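Local coordinates for protein pullulanase (Bacillus acidopullulyticus, PDB 2WAN) that hydrolyses the alpha-1,6-glucosidic linkages of pullulan and, as a starch-debranching enzyme, probably those of related branched glucans, at residues A[182-187]-A[218-223]; A[166-171]-A[212-217]; A[197-202]-A[244-249]; A[174-179]-A[203-208]; A[208-213]-A[229-234]. All blocks are in the same frame, centred on the assembly; numbering follows the deposited sequence.

All five contacts lie in the X25 domain, a beta sandwich set to one side of the chain's centre. Contacts 2 and 5 belong to one antiparallel sheet: strand 208-216 pairs with 166-170 in contact 2 and with 223-233 in contact 5, centres about 13 Å apart. Contacts 3 and 4 both use strand 198-205 of the second sheet, their centres about 20 Å apart. Side chains of contact 2 meet Y244 of contact 3 between the sheets. Contact 1, centred about 6 Å from contact 2, ties together two loops next to the first sheet. Along the chain contact 4 closes before contact 5 opens, while contacts 1 and 2 alternate their segments, so distant stretches are interlocked within one small domain.

Contact 1: A[182-187]-A[218-223]; sequences WSPDDD and HSWNTS
With CG set anti to the carbonyl carbon in both H218 (chi1 -68°) and D187, the imidazole and the carboxylate meet across two loops. H218 NE2 donates to D187 OD1 at 2.7 Å, a nearly straight bond (167°) lying in the ring plane; it reaches the oxygen on its syn side but 30° out of the carboxylate plane. The same ring turns its CD2 edge to the carbonyl of P184, and D185 CB lies against H218 CB at 3.8 Å. A water joins the two backbones as well, giving a hydrogen to P184 O and accepting one from H218 N. Farther along, P184 rides over one face of the W220 indole: its CG sits 3.4 Å from the centroid of the five-membered ring, a CH-pi contact. W182 O comes to the edge of that indole, and W182 CE3 meets W220 CH2 at 3.9 Å. P184 belongs to a type I turn running from S183 to D186, which carries the proline to the indole and the aspartate D185 to the histidine. Beneath this lies strand 166-170, where W220 touches V169. The bond to the carboxylate is likely to hold the imidazole's rotation, and would probably favour its protonated form.

Contact 2: A[166-171]-A[212-217]; sequences AVLVGD and YKIALD
L168 pushes its CD1 methyl against the ring of Y212, 3.4 Å from Y212 CD1, and I214 CD1 touches this methyl too, at 4.0 Å, roughly at right angles to the ring contact. The leucine gets there with CG anti to its own N (chi1 177°), throwing the branch along the sheet to the tyrosine. Two residues earlier on the same face, the small A166 settles its CB between two branches, I214 CG2 at 3.7 Å and L216 CD2 at 3.9 Å. These side chains share the face that packs on Y244 and F242 of strand 238-245, in the interior of the X25 beta sandwich. Strands 166-170 and 212-216 run antiparallel, with V167 and A215, then V169 and K213, as the hydrogen-bonded pairs; V167 N reaches A215 O at 2.9 Å and K213 N reaches V169 O at 2.8 Å. On the reverse face V169 forks over the neighbouring strand, its CG1 resting on A215 CB at 3.9 Å and its CG2 beside K213 CB, while the lysine's amine turns off to S223 and P225. At G170 the chains close to 4.2 Å between G170 CA and Y212 CA, where a CB on the glycine would clash with the tyrosine backbone.

Contact 3: A[197-202]-A[244-249]; sequences NLYQLS and YIPSTN
N197 and S247 face each other as a two-bond clasp, the flat amide of the asparagine turned so that both its ends are used. N197 OD1 takes the backbone N of S247 at 2.9 Å, in the carbonyl plane and on a lone pair, although the angle at the hydrogen is bent to 142°. The other end, N197 ND2, points straighter (166°) at S247 OG, which lies in the amide plane. CG anti to the backbone N (chi1 -160°) sends the amide across to the turn, where it slides antiparallel past P246, whose CD lies 3.3 Å from N197 OD1. The proline then stands at about a right angle to Y199, its CG 3.9 Å from Y199 CD2. On the other side of the strand, L198 CD1 meets I245 CD1 at 3.6 Å. Y199 and Y244 form the antiparallel hydrogen-bonded pair that closes this end of strands 198-205 and 238-245, in the four-stranded sheet of the X25 domain. N197 ND2 also bonds S265 O. With N197 cut back to an alanine, the S247 amide and hydroxyl and S265 O are likely to lose these mates, freeing the turn to shift. One buried amide thus satisfies backbone groups on two separate loops.

Contact 4: A[174-179]-A[203-208]; sequences QALGAA and GTLPAG
A175 opens the contact, its methyl directed at the strand: A175 CB lies 3.8 Å from L205 CD1 and 4.1 Å from P206 CD, so it rests where the strand gives way to the loop. L176 follows and brings the larger apolar surface. Its CG stands anti to the carbonyl carbon (chi1 -72°), and this carries the branch over strand 203-205, where it crosses the side chain of L205 at about a right angle. L205 CD1 is the methyl they share: it touches L176 CG and L176 CD2, each at 3.6 Å, as well as the A175 methyl. L176 CD2 also reaches past it to the backbone, 3.7 Å from G203 CA. A side chain on G203 would point into that methyl, so the bare glycine backbone is what lets the leucine lie so close. Beyond L176 the chain turns back at G177, whose N is bonded to Q174 O at 2.8 Å, and heads away from the strand. The segment belongs to the long loop between strands 166-170 and 192-195, and it packs here against strand 198-205 at one margin of the X25 sandwich. L205 itself reaches inward to L231, V233 and F242, while L176 also touches L168 of the first sheet. No hydrogen bond crosses between 174-179 and 203-208; apolar contact alone joins them, holding the loop by shape and burial of methyl groups.

Contact 5: A[208-213]-A[229-234]; sequences GTYQYK and VSLTVP
Y212 and V229 stand side by side and pointing the same way at one end of this hairpin, while G208 and V233 pair at the other. Six backbone hydrogen bonds come first: strands 208-216 and 223-233 run antiparallel, and G208 with V233, Y210 with L231 and Y212 with V229 are the hydrogen-bonded pairs. The shortest bond is Y210 N to L231 O at 2.6 Å, and V233 N to G208 O is the straightest (177°). Between these pairs come CA-H...O contacts such as Q211 CA to V229 O at 3.1 Å. Aromatic contacts make up the second group. V229 CB makes a CH-pi contact over one face of the Y212 ring, 3.9 Å from its centroid and displaced toward the rim, while L231 CB comes to that ring's edge. With CG of Y210 anti to the carbonyl carbon (chi1 -61°), its ring comes obliquely beside V233, with Y210 CE2 meeting V233 CG2 at 3.6 Å; the hydroxyl bonds P206 O. Were Y212 a leucine, V229 would probably lose the ring face it lies on, and D253 the hydroxyl bonded to it. Aliphatic packing on the opposite face is a single tight methyl pair, T209 CG2 with T232 CG2 at 3.3 Å. The hairpin is thus amphipathic: the tyrosines, V229, L231 and V233 furnish the apolar face, and threonines, serine and glutamine the polar one.

Contact 1: A[182-187]-A[218-223]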
# COMPACT_ATOMS: atom_id res chain seq x y z
N TRP A 182 8.33 -35.71 14.96
CA TRP A 182 8.76 -35.90 13.55
C TRP A 182 8.17 -34.85 12.60
O TRP A 182 7.54 -35.18 11.58
CB TRP A 182 8.44 -37.33 13.08
CG TRP A 182 8.99 -38.40 13.97
CD1 TRP A 182 8.32 -39.08 14.95
CD2 TRP A 182 10.32 -38.93 13.95
NE1 TRP A 182 9.16 -39.99 15.55
CE2 TRP A 182 10.39 -39.92 14.96
CE3 TRP A 182 11.47 -38.67 13.18
CZ2 TRP A 182 11.56 -40.65 15.21
CZ3 TRP A 182 12.63 -39.40 13.44
CH2 TRP A 182 12.66 -40.38 14.45
N SER A 183 8.37 -33.58 12.94
CA SER A 183 7.79 -32.49 12.17
C SER A 183 8.85 -31.45 11.78
O SER A 183 9.20 -30.60 12.59
CB SER A 183 6.63 -31.85 12.95
OG SER A 183 5.94 -30.91 12.14
N PRO A 184 9.34 -31.51 10.52
CA PRO A 184 10.45 -30.66 10.06
C PRO A 184 10.11 -29.17 9.93
O PRO A 184 11.01 -28.33 9.88
CB PRO A 184 10.79 -31.22 8.67
CG PRO A 184 9.94 -32.41 8.48
CD PRO A 184 8.80 -32.33 9.43
N ASP A 185 8.81 -28.85 9.84
CA ASP A 185 8.39 -27.47 9.64
C ASP A 185 7.97 -26.74 10.93
O ASP A 185 7.50 -25.61 10.89
CB ASP A 185 7.32 -27.37 8.54
CG ASP A 185 6.05 -28.13 8.88
OD1 ASP A 185 6.05 -28.96 9.82
OD2 ASP A 185 5.04 -27.88 8.19
N ASP A 186 8.15 -27.40 12.08
CA ASP A 186 7.87 -26.79 13.38
C ASP A 186 9.11 -26.06 13.91
O ASP A 186 10.04 -26.69 14.40
CB ASP A 186 7.38 -27.84 14.39
CG ASP A 186 6.62 -27.23 15.58
OD1 ASP A 186 6.96 -26.11 16.00
OD2 ASP A 186 5.68 -27.88 16.09
N ASP A 187 9.10 -24.73 13.82
CA ASP A 187 10.25 -23.91 14.23
C ASP A 187 10.40 -23.77 15.74
O ASP A 187 11.28 -23.03 16.22
CB ASP A 187 10.22 -22.53 13.56
CG ASP A 187 10.71 -22.57 12.13
OD1 ASP A 187 11.39 -23.55 11.74
OD2 ASP A 187 10.40 -21.62 11.37
N HIS A 218 12.58 -27.09 6.27
CA HIS A 218 11.18 -27.46 6.56
C HIS A 218 10.65 -28.67 5.79
O HIS A 218 9.44 -28.83 5.64
CB HIS A 218 10.24 -26.25 6.38
CG HIS A 218 10.43 -25.17 7.40
ND1 HIS A 218 10.21 -23.84 7.11
CD2 HIS A 218 10.81 -25.22 8.69
CE1 HIS A 218 10.45 -23.12 8.19
NE2 HIS A 218 10.81 -23.93 9.17
N SER A 219 11.55 -29.54 5.31
CA SER A 219 11.11 -30.79 4.68
C SER A 219 12.02 -31.97 5.03
O SER A 219 13.01 -31.82 5.75
CB SER A 219 10.98 -30.64 3.16
OG SER A 219 12.24 -30.47 2.54
N TRP A 220 11.65 -33.14 4.51
CA TRP A 220 12.44 -34.35 4.69
C TRP A 220 13.35 -34.59 3.48
O TRP A 220 14.00 -35.64 3.39
CB TRP A 220 11.51 -35.55 4.89
CG TRP A 220 10.80 -35.58 6.21
CD1 TRP A 220 9.46 -35.45 6.42
CD2 TRP A 220 11.40 -35.76 7.50
NE1 TRP A 220 9.19 -35.54 7.77
CE2 TRP A 220 10.36 -35.73 8.45
CE3 TRP A 220 12.72 -35.96 7.95
CZ2 TRP A 220 10.59 -35.89 9.82
CZ3 TRP A 220 12.95 -36.10 9.31
CH2 TRP A 220 11.89 -36.08 10.23
N ASN A 221 13.39 -33.63 2.56
CA ASN A 221 14.25 -33.74 1.39
C ASN A 221 15.69 -34.01 1.82
O ASN A 221 16.35 -34.91 1.29
CB ASN A 221 14.18 -32.45 0.57
CG ASN A 221 14.11 -32.71 -0.92
OD1 ASN A 221 15.00 -33.34 -1.51
ND2 ASN A 221 13.05 -32.21 -1.55
N THR A 222 16.15 -33.24 2.80
CA THR A 222 17.49 -33.38 3.34
C THR A 222 17.46 -33.38 4.86
O THR A 222 17.04 -32.40 5.49
CB THR A 222 18.41 -32.25 2.82
OG1 THR A 222 18.43 -32.28 1.39
CG2 THR A 222 19.83 -32.42 3.34
N SER A 223 17.89 -34.50 5.45
CA SER A 223 18.09 -34.58 6.88
C SER A 223 19.41 -35.29 7.19
O SER A 223 19.88 -36.11 6.39
CB SER A 223 16.92 -35.28 7.58
OG SER A 223 16.81 -36.63 7.18
O HOH W 1 13.47 -27.95 8.70

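Contact 2: A[166-171]-A[212-217]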
# COMPACT_ATOMS: atom_id res chain seq x y z
N ALA A 166 17.65 -25.23 10.15
CA ALA A 166 17.94 -26.56 10.69
C ALA A 166 17.07 -26.82 11.91
O ALA A 166 17.20 -26.16 12.93
CB ALA A 166 19.41 -26.68 11.05
N VAL A 167 16.17 -27.79 11.77
CA VAL A 167 15.20 -28.09 12.81
C VAL A 167 15.48 -29.47 13.40
O VAL A 167 15.63 -30.45 12.65
CB VAL A 167 13.76 -28.07 12.24
CG1 VAL A 167 12.75 -28.58 13.28
CG2 VAL A 167 13.38 -26.66 11.72
N LEU A 168 15.54 -29.53 14.72
CA LEU A 168 15.68 -30.80 15.44
C LEU A 168 14.36 -31.57 15.35
O LEU A 168 13.30 -31.10 15.80
CB LEU A 168 16.05 -30.55 16.90
CG LEU A 168 16.18 -31.75 17.84
CD1 LEU A 168 17.38 -32.58 17.48
CD2 LEU A 168 16.29 -31.29 19.27
N VAL A 169 14.43 -32.75 14.74
CA VAL A 169 13.25 -33.57 14.54
C VAL A 169 13.39 -34.93 15.21
O VAL A 169 14.50 -35.47 15.28
CB VAL A 169 12.92 -33.77 13.04
CG1 VAL A 169 12.53 -32.45 12.42
CG2 VAL A 169 14.11 -34.36 12.30
N GLY A 170 12.28 -35.48 15.67
CA GLY A 170 12.27 -36.81 16.29
C GLY A 170 11.12 -36.98 17.25
O GLY A 170 10.16 -36.20 17.21
N ASP A 171 11.23 -37.98 18.11
CA ASP A 171 10.18 -38.25 19.11
C ASP A 171 10.41 -37.48 20.42
O ASP A 171 9.74 -37.71 21.43
CB ASP A 171 10.01 -39.76 19.35
CG ASP A 171 11.28 -40.43 19.85
OD1 ASP A 171 12.25 -39.74 20.18
OD2 ASP A 171 11.30 -41.67 19.90
N TYR A 212 16.44 -38.82 17.19
CA TYR A 212 16.40 -37.55 16.48
C TYR A 212 17.26 -37.48 15.22
O TYR A 212 18.15 -38.33 14.99
CB TYR A 212 16.76 -36.40 17.43
CG TYR A 212 18.24 -36.30 17.68
CD1 TYR A 212 19.04 -35.49 16.88
CD2 TYR A 212 18.84 -37.01 18.72
CE1 TYR A 212 20.41 -35.39 17.10
CE2 TYR A 212 20.21 -36.92 18.95
CZ TYR A 212 20.99 -36.10 18.13
OH TYR A 212 22.34 -35.99 18.33
N LYS A 213 16.97 -36.45 14.42
CA LYS A 213 17.76 -36.03 13.28
C LYS A 213 17.71 -34.49 13.22
O LYS A 213 17.04 -33.84 14.04
CB LYS A 213 17.19 -36.58 11.97
CG LYS A 213 17.16 -38.10 11.85
CD LYS A 213 17.01 -38.51 10.40
CE LYS A 213 18.37 -38.49 9.71
NZ LYS A 213 18.31 -38.86 8.28
N ILE A 214 18.42 -33.94 12.25
CA ILE A 214 18.29 -32.53 11.90
C ILE A 214 17.75 -32.47 10.48
O ILE A 214 18.39 -32.97 9.54
CB ILE A 214 19.66 -31.78 12.00
CG1 ILE A 214 20.21 -31.79 13.44
CG2 ILE A 214 19.57 -30.37 11.43
CD1 ILE A 214 19.42 -30.97 14.45
N ALA A 215 16.56 -31.87 10.32
CA ALA A 215 15.95 -31.69 9.00
C ALA A 215 16.15 -30.27 8.53
O ALA A 215 16.01 -29.33 9.31
CB ALA A 215 14.46 -32.05 9.04
N LEU A 216 16.46 -30.12 7.25
CA LEU A 216 16.71 -28.81 6.65
C LEU A 216 15.52 -28.27 5.87
O LEU A 216 14.74 -29.03 5.29
CB LEU A 216 17.94 -28.86 5.73
CG LEU A 216 19.31 -29.20 6.33
CD1 LEU A 216 20.42 -28.75 5.36
CD2 LEU A 216 19.52 -28.58 7.69
N ASP A 217 15.38 -26.94 5.88
CA ASP A 217 14.46 -26.24 4.97
C ASP A 217 12.99 -26.67 5.07
O ASP A 217 12.26 -26.61 4.08
CB ASP A 217 14.97 -26.33 3.52
CG ASP A 217 16.41 -25.86 3.38
OD1 ASP A 217 16.77 -24.86 4.03
OD2 ASP A 217 17.18 -26.49 2.62

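Contact 3: A[197-202]-A[244-249]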
# COMPACT_ATOMS: atom_id res chain seq x y z
N ASN A 197 29.09 -20.90 11.35
CA ASN A 197 29.29 -22.34 11.14
C ASN A 197 28.96 -23.20 12.37
O ASN A 197 29.50 -24.29 12.54
CB ASN A 197 30.72 -22.63 10.65
CG ASN A 197 30.84 -23.99 9.96
OD1 ASN A 197 29.93 -24.43 9.26
ND2 ASN A 197 31.97 -24.65 10.16
N LEU A 198 28.06 -22.69 13.22
CA LEU A 198 27.65 -23.42 14.42
C LEU A 198 26.21 -23.09 14.82
O LEU A 198 25.91 -21.97 15.23
CB LEU A 198 28.62 -23.15 15.58
CG LEU A 198 28.32 -23.76 16.96
CD1 LEU A 198 28.43 -25.28 16.92
CD2 LEU A 198 29.26 -23.21 18.03
N TYR A 199 25.34 -24.08 14.69
CA TYR A 199 23.93 -23.93 15.04
C TYR A 199 23.58 -24.88 16.17
O TYR A 199 23.92 -26.07 16.13
CB TYR A 199 23.04 -24.17 13.82
CG TYR A 199 23.00 -22.99 12.88
CD1 TYR A 199 21.88 -22.15 12.82
CD2 TYR A 199 24.08 -22.70 12.05
CE1 TYR A 199 21.85 -21.05 11.95
CE2 TYR A 199 24.07 -21.61 11.18
CZ TYR A 199 22.95 -20.79 11.14
OH TYR A 199 22.95 -19.72 10.27
N GLN A 200 22.92 -24.34 17.20
CA GLN A 200 22.61 -25.12 18.39
C GLN A 200 21.22 -24.86 18.93
O GLN A 200 20.62 -23.80 18.69
CB GLN A 200 23.66 -24.86 19.48
CG GLN A 200 25.07 -25.25 19.08
CD GLN A 200 26.05 -25.22 20.24
OE1 GLN A 200 26.78 -26.19 20.48
NE2 GLN A 200 26.07 -24.11 20.96
N LEU A 201 20.70 -25.86 19.64
CA LEU A 201 19.49 -25.74 20.44
C LEU A 201 19.70 -26.50 21.74
O LEU A 201 20.19 -27.63 21.74
CB LEU A 201 18.28 -26.30 19.69
CG LEU A 201 16.90 -26.20 20.36
CD1 LEU A 201 16.27 -24.83 20.11
CD2 LEU A 201 15.98 -27.29 19.85
N SER A 202 19.35 -25.85 22.84
CA SER A 202 19.33 -26.49 24.15
C SER A 202 17.89 -26.61 24.63
O SER A 202 17.04 -25.79 24.28
CB SER A 202 20.16 -25.71 25.16
OG SER A 202 21.50 -25.58 24.74
N TYR A 244 24.43 -28.58 15.04
CA TYR A 244 24.56 -28.83 13.61
C TYR A 244 25.66 -27.97 13.03
O TYR A 244 25.68 -26.76 13.24
CB TYR A 244 23.23 -28.58 12.88
CG TYR A 244 23.33 -28.66 11.38
CD1 TYR A 244 23.59 -29.87 10.72
CD2 TYR A 244 23.16 -27.51 10.59
CE1 TYR A 244 23.68 -29.94 9.33
CE2 TYR A 244 23.26 -27.56 9.20
CZ TYR A 244 23.51 -28.78 8.57
OH TYR A 244 23.58 -28.84 7.20
N ILE A 245 26.58 -28.61 12.31
CA ILE A 245 27.70 -27.90 11.67
C ILE A 245 27.51 -27.84 10.16
O ILE A 245 27.63 -28.86 9.48
CB ILE A 245 29.08 -28.54 12.00
CG1 ILE A 245 29.21 -28.86 13.50
CG2 ILE A 245 30.23 -27.65 11.48
CD1 ILE A 245 29.35 -27.66 14.41
N PRO A 246 27.21 -26.64 9.62
CA PRO A 246 26.95 -26.50 8.18
C PRO A 246 28.09 -26.98 7.25
O PRO A 246 27.82 -27.62 6.24
CB PRO A 246 26.71 -24.99 8.02
CG PRO A 246 26.15 -24.57 9.35
CD PRO A 246 26.93 -25.40 10.35
N SER A 247 29.35 -26.71 7.61
CA SER A 247 30.50 -27.09 6.76
C SER A 247 30.58 -28.59 6.47
O SER A 247 30.92 -29.00 5.35
CB SER A 247 31.83 -26.61 7.36
OG SER A 247 32.02 -27.10 8.68
N THR A 248 30.24 -29.41 7.46
CA THR A 248 30.40 -30.86 7.38
C THR A 248 29.07 -31.63 7.43
O THR A 248 29.05 -32.86 7.28
CB THR A 248 31.27 -31.36 8.54
OG1 THR A 248 30.64 -31.01 9.78
CG2 THR A 248 32.67 -30.73 8.50
N ASN A 249 27.97 -30.90 7.68
CA ASN A 249 26.65 -31.51 7.94
C ASN A 249 26.63 -32.40 9.17
O ASN A 249 25.74 -33.24 9.32
CB ASN A 249 26.15 -32.29 6.72
CG ASN A 249 26.07 -31.44 5.48
OD1 ASN A 249 26.60 -31.81 4.43
ND2 ASN A 249 25.43 -30.28 5.60

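Contact 4: A[174-179]-A[203-208]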
# COMPACT_ATOMS: atom_id res chain seq x y z
N GLN A 174 7.83 -33.07 21.08
CA GLN A 174 6.76 -32.67 21.99
C GLN A 174 7.33 -32.31 23.35
O GLN A 174 6.95 -31.28 23.92
CB GLN A 174 5.72 -33.78 22.12
CG GLN A 174 4.86 -33.93 20.88
CD GLN A 174 3.74 -34.94 21.05
OE1 GLN A 174 2.68 -34.79 20.46
NE2 GLN A 174 3.98 -35.97 21.85
N ALA A 175 8.25 -33.14 23.85
CA ALA A 175 8.96 -32.89 25.10
C ALA A 175 9.78 -31.59 25.09
O ALA A 175 10.21 -31.11 26.15
CB ALA A 175 9.85 -34.08 25.44
N LEU A 176 9.99 -31.03 23.91
CA LEU A 176 10.66 -29.75 23.76
C LEU A 176 9.69 -28.65 23.33
O LEU A 176 10.10 -27.58 22.87
CB LEU A 176 11.83 -29.86 22.78
CG LEU A 176 13.05 -30.63 23.29
CD1 LEU A 176 14.09 -30.85 22.20
CD2 LEU A 176 13.68 -29.93 24.49
N GLY A 177 8.39 -28.93 23.48
CA GLY A 177 7.35 -27.92 23.30
C GLY A 177 6.62 -27.90 21.98
O GLY A 177 5.65 -27.16 21.83
N ALA A 178 7.06 -28.72 21.02
CA ALA A 178 6.41 -28.79 19.71
C ALA A 178 5.06 -29.49 19.81
O ALA A 178 4.85 -30.34 20.68
CB ALA A 178 7.30 -29.50 18.69
N ALA A 179 4.15 -29.11 18.92
CA ALA A 179 2.82 -29.73 18.86
C ALA A 179 2.93 -31.23 18.57
O ALA A 179 2.33 -32.04 19.28
CB ALA A 179 1.97 -29.04 17.79
N GLY A 203 17.63 -27.63 25.43
CA GLY A 203 16.32 -27.84 26.03
C GLY A 203 16.43 -28.92 27.08
O GLY A 203 17.36 -29.72 27.06
N THR A 204 15.47 -28.93 28.00
CA THR A 204 15.45 -29.94 29.06
C THR A 204 14.52 -31.09 28.69
O THR A 204 13.36 -30.87 28.32
CB THR A 204 15.05 -29.34 30.43
OG1 THR A 204 15.79 -28.14 30.65
CG2 THR A 204 15.34 -30.33 31.56
N LEU A 205 15.05 -32.30 28.77
CA LEU A 205 14.33 -33.52 28.42
C LEU A 205 14.11 -34.39 29.65
O LEU A 205 15.04 -34.58 30.44
CB LEU A 205 15.12 -34.30 27.36
CG LEU A 205 14.67 -34.42 25.90
CD1 LEU A 205 13.61 -33.40 25.49
CD2 LEU A 205 15.87 -34.38 24.95
N PRO A 206 12.89 -34.93 29.82
CA PRO A 206 12.66 -35.93 30.86
C PRO A 206 13.43 -37.22 30.57
O PRO A 206 13.80 -37.48 29.42
CB PRO A 206 11.15 -36.19 30.79
CG PRO A 206 10.58 -34.98 30.11
CD PRO A 206 11.64 -34.57 29.12
N ALA A 207 13.67 -38.02 31.61
CA ALA A 207 14.34 -39.32 31.47
C ALA A 207 13.71 -40.18 30.38
O ALA A 207 12.50 -40.11 30.16
CB ALA A 207 14.33 -40.06 32.80
N GLY A 208 14.53 -40.97 29.69
CA GLY A 208 14.03 -41.92 28.70
C GLY A 208 14.88 -42.04 27.44
O GLY A 208 15.91 -41.38 27.32

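Contact 5: A[208-213]-A[229-234]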
# COMPACT_ATOMS: atom_id res chain seq x y z
N GLY A 208 14.53 -40.97 29.69
CA GLY A 208 14.03 -41.92 28.70
C GLY A 208 14.88 -42.04 27.44
O GLY A 208 15.91 -41.38 27.32
N THR A 209 14.43 -42.88 26.52
CA THR A 209 15.13 -43.11 25.25
C THR A 209 14.43 -42.35 24.13
O THR A 209 13.20 -42.36 24.03
CB THR A 209 15.19 -44.61 24.89
OG1 THR A 209 13.87 -45.16 24.86
CG2 THR A 209 16.01 -45.38 25.92
N TYR A 210 15.22 -41.67 23.29
CA TYR A 210 14.68 -40.83 22.22
C TYR A 210 15.39 -41.10 20.89
O TYR A 210 16.44 -41.73 20.86
CB TYR A 210 14.88 -39.35 22.56
CG TYR A 210 14.18 -38.89 23.81
CD1 TYR A 210 12.86 -38.43 23.76
CD2 TYR A 210 14.83 -38.90 25.05
CE1 TYR A 210 12.21 -37.99 24.92
CE2 TYR A 210 14.19 -38.46 26.21
CZ TYR A 210 12.89 -38.01 26.13
OH TYR A 210 12.25 -37.58 27.28
N GLN A 211 14.81 -40.61 19.81
CA GLN A 211 15.48 -40.61 18.51
C GLN A 211 15.38 -39.25 17.87
O GLN A 211 14.35 -38.58 17.98
CB GLN A 211 14.88 -41.66 17.58
CG GLN A 211 15.45 -43.04 17.75
CD GLN A 211 15.02 -43.96 16.63
OE1 GLN A 211 15.51 -45.08 16.50
NE2 GLN A 211 14.12 -43.48 15.79
N TYR A 212 16.44 -38.82 17.19
CA TYR A 212 16.40 -37.55 16.48
C TYR A 212 17.26 -37.48 15.22
O TYR A 212 18.15 -38.33 14.99
CB TYR A 212 16.76 -36.40 17.43
CG TYR A 212 18.24 -36.30 17.68
CD1 TYR A 212 19.04 -35.49 16.88
CD2 TYR A 212 18.84 -37.01 18.72
CE1 TYR A 212 20.41 -35.39 17.10
CE2 TYR A 212 20.21 -36.92 18.95
CZ TYR A 212 20.99 -36.10 18.13
OH TYR A 212 22.34 -35.99 18.33
N LYS A 213 16.97 -36.45 14.42
CA LYS A 213 17.76 -36.03 13.28
C LYS A 213 17.71 -34.49 13.22
O LYS A 213 17.04 -33.84 14.04
CB LYS A 213 17.19 -36.58 11.97
CG LYS A 213 17.16 -38.10 11.85
CD LYS A 213 17.01 -38.51 10.40
CE LYS A 213 18.37 -38.49 9.71
NZ LYS A 213 18.31 -38.86 8.28
N VAL A 229 19.37 -40.86 15.18
CA VAL A 229 20.32 -40.91 16.29
C VAL A 229 19.60 -41.29 17.59
O VAL A 229 18.57 -40.69 17.94
CB VAL A 229 21.07 -39.56 16.49
CG1 VAL A 229 22.06 -39.66 17.65
CG2 VAL A 229 21.80 -39.15 15.22
N SER A 230 20.14 -42.29 18.29
CA SER A 230 19.62 -42.71 19.60
C SER A 230 20.17 -41.85 20.73
O SER A 230 21.38 -41.58 20.79
CB SER A 230 19.96 -44.18 19.89
OG SER A 230 19.36 -45.02 18.92
N LEU A 231 19.27 -41.44 21.63
CA LEU A 231 19.60 -40.60 22.78
C LEU A 231 18.88 -41.11 24.03
O LEU A 231 17.65 -41.10 24.09
CB LEU A 231 19.21 -39.13 22.51
CG LEU A 231 19.25 -38.10 23.64
CD1 LEU A 231 20.68 -37.69 23.95
CD2 LEU A 231 18.44 -36.87 23.28
N THR A 232 19.66 -41.55 25.02
CA THR A 232 19.08 -41.93 26.31
C THR A 232 19.36 -40.84 27.35
O THR A 232 20.51 -40.43 27.55
CB THR A 232 19.59 -43.31 26.81
OG1 THR A 232 21.02 -43.30 26.88
CG2 THR A 232 19.16 -44.40 25.86
N VAL A 233 18.29 -40.36 27.97
CA VAL A 233 18.36 -39.33 29.02
C VAL A 233 18.25 -40.02 30.38
O VAL A 233 17.24 -40.69 30.65
CB VAL A 233 17.25 -38.26 28.83
CG1 VAL A 233 17.25 -37.26 29.99
CG2 VAL A 233 17.43 -37.54 27.51
N PRO A 234 19.28 -39.87 31.24
CA PRO A 234 19.37 -40.59 32.51
C PRO A 234 18.30 -40.21 33.53
O PRO A 234 17.53 -39.27 33.29
CB PRO A 234 20.75 -40.18 33.04
CG PRO A 234 21.01 -38.85 32.42
CD PRO A 234 20.42 -38.95 31.05